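Local atomic coordinates of p800 reaction center core protein (Heliobacterium modesticaldum, PDB entry 5V8K), a protein that forms the core of a symmetric homodimeric photosynthetic reaction center, carrying bacteriochlorophylls and related pigments and binding a [4Fe-4S] cluster. Residues 170-173 with 174-178. Sequence-based numbering, arbitrary orientation.
With GBF (Bacteriochlorophyll g), chain P.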
loop_
_atom_site.group_PDB
_atom_site.type_symbol
_atom_site.label_atom_id
_atom_site.label_comp_id
_atom_site.label_asym_id
_atom_site.label_seq_id
_atom_site.Cartn_x
_atom_site.Cartn_y
_atom_site.Cartn_z
ATOM N N VAL A 170 18.615 -29.300 -36.068
ATOM C CA VAL A 170 18.478 -30.590 -36.734
ATOM C C VAL A 170 18.804 -31.716 -35.767
ATOM O O VAL A 170 18.156 -32.773 -35.778
ATOM C CB VAL A 170 19.378 -30.628 -37.982
ATOM C CG1 VAL A 170 19.247 -31.959 -38.715
ATOM C CG2 VAL A 170 19.037 -29.485 -38.916
ATOM N N ALA A 171 19.802 -31.508 -34.900
ATOM C CA ALA A 171 20.164 -32.558 -33.953
ATOM C C ALA A 171 19.032 -32.780 -32.970
ATOM O O ALA A 171 18.673 -33.921 -32.674
ATOM C CB ALA A 171 21.467 -32.209 -33.236
ATOM N N PHE A 172 18.415 -31.701 -32.497
ATOM C CA PHE A 172 17.253 -31.852 -31.636
ATOM C C PHE A 172 16.133 -32.576 -32.361
ATOM O O PHE A 172 15.402 -33.354 -31.750
ATOM C CB PHE A 172 16.774 -30.483 -31.120
ATOM C CG PHE A 172 17.310 -30.129 -29.757
ATOM C CD1 PHE A 172 16.716 -30.637 -28.600
ATOM C CD2 PHE A 172 18.410 -29.290 -29.629
ATOM C CE1 PHE A 172 17.209 -30.328 -27.359
ATOM C CE2 PHE A 172 18.905 -28.968 -28.395
ATOM C CZ PHE A 172 18.305 -29.491 -27.242
ATOM N N GLY A 173 15.999 -32.361 -33.664
ATOM C CA GLY A 173 15.029 -33.128 -34.423
ATOM C C GLY A 173 15.315 -34.611 -34.358
ATOM O O GLY A 173 14.439 -35.414 -34.041
ATOM N N ALA A 174 16.560 -34.989 -34.643
ATOM C CA ALA A 174 16.959 -36.392 -34.569
ATOM C C ALA A 174 16.738 -36.969 -33.171
ATOM O O ALA A 174 16.209 -38.078 -33.026
ATOM C CB ALA A 174 18.429 -36.532 -34.976
ATOM N N VAL A 175 17.139 -36.242 -32.131
ATOM C CA VAL A 175 17.035 -36.778 -30.774
ATOM C C VAL A 175 15.578 -37.063 -30.417
ATOM O O VAL A 175 15.247 -38.152 -29.934
ATOM C CB VAL A 175 17.705 -35.821 -29.769
ATOM C CG1 VAL A 175 17.292 -36.133 -28.320
ATOM C CG2 VAL A 175 19.221 -35.927 -29.922
ATOM N N PHE A 176 14.685 -36.089 -30.647
ATOM C CA PHE A 176 13.269 -36.307 -30.354
ATOM C C PHE A 176 12.627 -37.316 -31.300
ATOM O O PHE A 176 11.605 -37.921 -30.951
ATOM C CB PHE A 176 12.504 -34.995 -30.421
ATOM C CG PHE A 176 12.562 -34.198 -29.156
ATOM C CD1 PHE A 176 11.910 -34.640 -28.012
ATOM C CD2 PHE A 176 13.271 -33.017 -29.101
ATOM C CE1 PHE A 176 11.964 -33.906 -26.823
ATOM C CE2 PHE A 176 13.325 -32.262 -27.910
ATOM C CZ PHE A 176 12.669 -32.704 -26.788
ATOM N N PHE A 177 13.181 -37.496 -32.502
ATOM C CA PHE A 177 12.700 -38.565 -33.371
ATOM C C PHE A 177 13.019 -39.934 -32.770
ATOM O O PHE A 177 12.140 -40.795 -32.652
ATOM C CB PHE A 177 13.309 -38.414 -34.774
ATOM C CG PHE A 177 13.005 -39.566 -35.705
ATOM C CD1 PHE A 177 11.751 -39.705 -36.261
ATOM C CD2 PHE A 177 13.982 -40.487 -36.035
ATOM C CE1 PHE A 177 11.470 -40.740 -37.130
ATOM C CE2 PHE A 177 13.705 -41.529 -36.906
ATOM C CZ PHE A 177 12.447 -41.651 -37.456
ATOM N N LEU A 178 14.278 -40.156 -32.381
ATOM C CA LEU A 178 14.634 -41.423 -31.747
ATOM C C LEU A 178 13.901 -41.609 -30.425
ATOM O O LEU A 178 13.514 -42.732 -30.073
ATOM C CB LEU A 178 16.142 -41.490 -31.527
ATOM C CG LEU A 178 17.009 -41.357 -32.779
ATOM C CD1 LEU A 178 18.485 -41.447 -32.389
ATOM C CD2 LEU A 178 16.658 -42.414 -33.841
HETATM MG MG GBF P . 23.510 -27.982 -28.954
HETATM C CHA GBF P . 24.197 -25.060 -27.161
HETATM C CHB GBF P . 25.465 -26.960 -31.373
HETATM C CHC GBF P . 23.252 -31.252 -30.103
HETATM C CHD GBF P . 21.562 -28.995 -26.125
HETATM N NA GBF P . 24.583 -26.360 -29.224
HETATM C C1A GBF P . 24.778 -25.224 -28.540
HETATM C C2A GBF P . 26.116 -24.631 -28.832
HETATM C C3A GBF P . 26.083 -24.862 -30.345
HETATM C C4A GBF P . 25.312 -26.138 -30.323
HETATM C CMA GBF P . 25.364 -23.847 -31.241
HETATM C CAA GBF P . 27.197 -25.469 -28.160
HETATM C CBA GBF P . 28.530 -24.761 -28.009
HETATM C CGA GBF P . 29.433 -25.713 -27.253
HETATM O O1A GBF P . 29.124 -26.892 -27.154
HETATM O O2A GBF P . 30.750 -25.282 -26.798
HETATM N NB GBF P . 24.300 -28.968 -30.537
HETATM C C1B GBF P . 25.034 -28.387 -31.488
HETATM C C2B GBF P . 25.319 -29.346 -32.459
HETATM C C3B GBF P . 24.688 -30.532 -32.061
HETATM C C4B GBF P . 24.048 -30.244 -30.860
HETATM C CMB GBF P . 26.137 -29.085 -33.707
HETATM C CAB GBF P . 24.675 -31.862 -32.731
HETATM C CBB GBF P . 25.396 -32.246 -33.758
HETATM N NC GBF P . 22.614 -29.692 -28.256
HETATM C C1C GBF P . 22.591 -30.898 -28.835
HETATM C C2C GBF P . 21.869 -32.094 -28.336
HETATM C C3C GBF P . 21.458 -31.288 -27.177
HETATM C C4C GBF P . 21.865 -29.960 -27.174
HETATM C CMC GBF P . 20.726 -32.439 -29.281
HETATM C CAC GBF P . 20.615 -31.823 -26.069
HETATM C CBC GBF P . 20.138 -33.256 -26.024
HETATM N ND GBF P . 22.958 -27.324 -27.139
HETATM C C1D GBF P . 22.220 -27.683 -26.115
HETATM C C2D GBF P . 22.069 -26.754 -24.803
HETATM C C3D GBF P . 22.889 -25.804 -25.405
HETATM C C4D GBF P . 23.394 -26.091 -26.704
HETATM C CMD GBF P . 21.336 -26.874 -23.517
HETATM C CAD GBF P . 23.557 -24.559 -24.961
HETATM O OBD GBF P . 23.313 -23.708 -24.050
HETATM C CBD GBF P . 24.421 -24.074 -26.073
HETATM C CGD GBF P . 24.033 -22.714 -26.579
HETATM O O1D GBF P . 23.065 -22.537 -27.286
HETATM O O2D GBF P . 24.804 -21.540 -26.297
HETATM C CED GBF P . 24.215 -20.282 -26.624
#
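The amide N of V175 donates to A171 O at 2.8 Å, and V175 CG2 comes within 3.4 Å of the same oxygen. CG2 sits beside its own backbone N, with CG1 taking the position anti to that N (chi1 164°), and from there it also reaches the CMC methyl of a bacteriochlorophyll g. One residue on, F176 N bonds nearly straight to F172 O (174°). The pairs A174 to V170 and F177 to G173 continue this i to i+4 bonding of an alpha helix. The phenyl rings of F172 and F176 run out from the helix alongside each other, with F176 CE2 reaching the edge of the F172 ring at CD1 (3.8 Å). The F172 ring makes most of the contact with this pigment: CE2 lies 3.4 Å from C4C of the macrocycle, CZ touches CHD and CAC, and CMC sits over one ring face, nearer its margin than its centre. A171 CB adds a close contact, 3.3 Å from the vinyl carbon CAB. With an alanine at F172, a gap is likely to open beside the macrocycle and F176 CE2 to lose the ring atom it packs against. All this lies on helix 162-186, predicted to span the membrane; V170, one residue before A171, packs on loop residues L152 and F154, while F177 stacks on H122 of helix 113-137.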